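Local coordinates for pirin family protein (Acinetobacter baumannii, PDB 6D0P) that binds a metal ion in its N-terminal cupin domain and, as a member of the pirin family, probably acts as a quercetin 2,3-dioxygenase, at residues A272-M275 / E276-D280. Residues are numbered along the deposited sequence; the frame is centred on the assembly and turned at random.
Sequences AEIM and EAIND
I278 N donates to I274 O at 2.9 Å, the straightest (172°) of four consecutive i to i+4 backbone bonds that join 272-275 to 276-280. The others run from E276 to A272, A277 to E273 and N279 to M275. On the apolar side I274 CG2 meets I278 CD1 at 3.8 Å, one turn apart. With chi1 near -70° I278 swings CG1 back over the preceding turn, 3.3 Å from I274 O. Branched apolar chains suit this face: I274 is buried on Y263, F266 and M268, while I278, at its edge, touches Y263. E276 stretches back along the outer side, its CG 3.4 Å from A272 O, and its OE2 stays 5.9 Å from E273 OE2, so the like charges are spaced apart. E273 instead uses OE1 to accept from N269 N, while its own N bonds T270 OG1, tying the start of the helix to the residues just before it. A277, small enough for close approach, lies on F266 and R67, and D280 forms a salt bridge with R67, next in sequence to the manganese ligand H66. Such a pattern is that of an amphipathic alpha-helix, here 271-282, laid by its apolar face on the short strands 261-263 and 266-268.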
ATOM      1  N   ALA A 272      26.022   1.216   4.662  1.00 29.90           N
ATOM      2  CA  ALA A 272      26.593   2.528   5.027  1.00 29.47           C
ATOM      3  C   ALA A 272      25.484   3.593   5.074  1.00 27.20           C
ATOM      4  O   ALA A 272      25.468   4.440   5.966  1.00 26.08           O
ATOM      5  CB  ALA A 272      27.677   2.914   4.048  1.00 30.76           C
ATOM      6  N   GLU A 273      24.552   3.548   4.117  1.00 26.24           N
ATOM      7  CA  GLU A 273      23.437   4.505   4.105  1.00 24.68           C
ATOM      8  C   GLU A 273      22.527   4.269   5.317  1.00 23.71           C
ATOM      9  O   GLU A 273      21.982   5.223   5.863  1.00 22.61           O
ATOM     10  CB  GLU A 273      22.621   4.394   2.817  1.00 25.13           C
ATOM     11  CG  GLU A 273      23.319   4.969   1.594  1.00 25.92           C
ATOM     12  CD  GLU A 273      22.726   4.500   0.271  1.00 27.20           C
ATOM     13  OE1 GLU A 273      21.929   3.520   0.277  1.00 27.24           O
ATOM     14  OE2 GLU A 273      23.073   5.092  -0.774  1.00 28.44           O
ATOM     15  N   ILE A 274      22.332   3.011   5.714  1.00 24.29           N
ATOM     16  CA  ILE A 274      21.525   2.688   6.899  1.00 24.50           C
ATOM     17  C   ILE A 274      22.221   3.274   8.142  1.00 24.90           C
ATOM     18  O   ILE A 274      21.567   3.848   8.989  1.00 23.65           O
ATOM     19  CB  ILE A 274      21.266   1.168   7.028  1.00 25.99           C
ATOM     20  CG1 ILE A 274      20.254   0.677   5.983  1.00 26.00           C
ATOM     21  CG2 ILE A 274      20.813   0.799   8.433  1.00 26.40           C
ATOM     22  CD1 ILE A 274      18.920   1.369   6.039  1.00 24.73           C
HETATM   23  N   MSE A 275      23.548   3.158   8.212  1.00 26.84           N
HETATM   24  CA  MSE A 275      24.307   3.692   9.358  1.00 28.70           C
HETATM   25  C   MSE A 275      24.105   5.210   9.425  1.00 26.90           C
HETATM   26  O   MSE A 275      23.927   5.767  10.498  1.00 25.69           O
HETATM   27  CB  MSE A 275      25.795   3.351   9.252  1.00 32.21           C
HETATM   28  CG  MSE A 275      26.080   1.851   9.323  1.00 37.79           C
HETATM   29 SE   MSE A 275      25.794   1.250  11.188  1.00 46.63          SE
HETATM   30  CE  MSE A 275      27.632   1.550  11.867  1.00 46.10           C
ATOM     31  N   GLU A 276      24.120   5.875   8.273  1.00 26.41           N
ATOM     32  CA  GLU A 276      23.916   7.342   8.213  1.00 26.44           C
ATOM     33  C   GLU A 276      22.490   7.694   8.674  1.00 24.17           C
ATOM     34  O   GLU A 276      22.295   8.663   9.406  1.00 23.16           O
ATOM     35  CB  GLU A 276      24.161   7.873   6.799  1.00 28.91           C
ATOM     36  CG  GLU A 276      25.614   7.786   6.365  1.00 33.56           C
ATOM     37  CD  GLU A 276      25.883   8.255   4.940  1.00 39.31           C
ATOM     38  OE1 GLU A 276      26.855   9.035   4.758  1.00 48.34           O
ATOM     39  OE2 GLU A 276      25.133   7.833   4.003  1.00 39.48           O
ATOM     40  N   ALA A 277      21.497   6.913   8.255  1.00 22.94           N
ATOM     41  CA  ALA A 277      20.107   7.154   8.672  1.00 22.09           C
ATOM     42  C   ALA A 277      19.971   7.010  10.194  1.00 22.21           C
ATOM     43  O   ALA A 277      19.356   7.832  10.841  1.00 21.38           O
ATOM     44  CB  ALA A 277      19.170   6.206   7.965  1.00 22.07           C
ATOM     45  N   ILE A 278      20.514   5.930  10.737  1.00 23.30           N
ATOM     46  CA  ILE A 278      20.500   5.682  12.177  1.00 24.25           C
ATOM     47  C   ILE A 278      21.144   6.855  12.917  1.00 24.17           C
ATOM     48  O   ILE A 278      20.583   7.357  13.907  1.00 24.27           O
ATOM     49  CB  ILE A 278      21.240   4.370  12.503  1.00 25.51           C
ATOM     50  CG1 ILE A 278      20.444   3.161  12.025  1.00 26.32           C
ATOM     51  CG2 ILE A 278      21.566   4.284  13.988  1.00 26.31           C
ATOM     52  CD1 ILE A 278      21.217   1.865  12.093  1.00 28.33           C
ATOM     53  N   ASN A 279      22.315   7.275  12.451  1.00 24.59           N
ATOM     54  CA  ASN A 279      23.062   8.368  13.105  1.00 24.99           C
ATOM     55  C   ASN A 279      22.266   9.681  13.028  1.00 25.06           C
ATOM     56  O   ASN A 279      22.161  10.385  14.035  1.00 25.02           O
ATOM     57  CB  ASN A 279      24.484   8.478  12.555  1.00 25.43           C
ATOM     58  CG  ASN A 279      25.338   7.305  12.992  1.00 26.51           C
ATOM     59  OD1 ASN A 279      24.977   6.593  13.925  1.00 26.36           O
ATOM     60  ND2 ASN A 279      26.466   7.096  12.333  1.00 27.88           N
ATOM     61  N   ASP A 280      21.726  10.000  11.861  1.00 24.61           N
ATOM     62  CA  ASP A 280      20.931  11.218  11.662  1.00 25.21           C
ATOM     63  C   ASP A 280      19.731  11.223  12.618  1.00 25.13           C
ATOM     64  O   ASP A 280      19.456  12.231  13.296  1.00 25.79           O
ATOM     65  CB  ASP A 280      20.444  11.337  10.214  1.00 24.86           C
ATOM     66  CG  ASP A 280      21.526  11.698   9.206  1.00 26.07           C
ATOM     67  OD1 ASP A 280      22.640  12.072   9.646  1.00 26.94           O
ATOM     68  OD2 ASP A 280      21.258  11.584   7.976  1.00 26.26           O
TER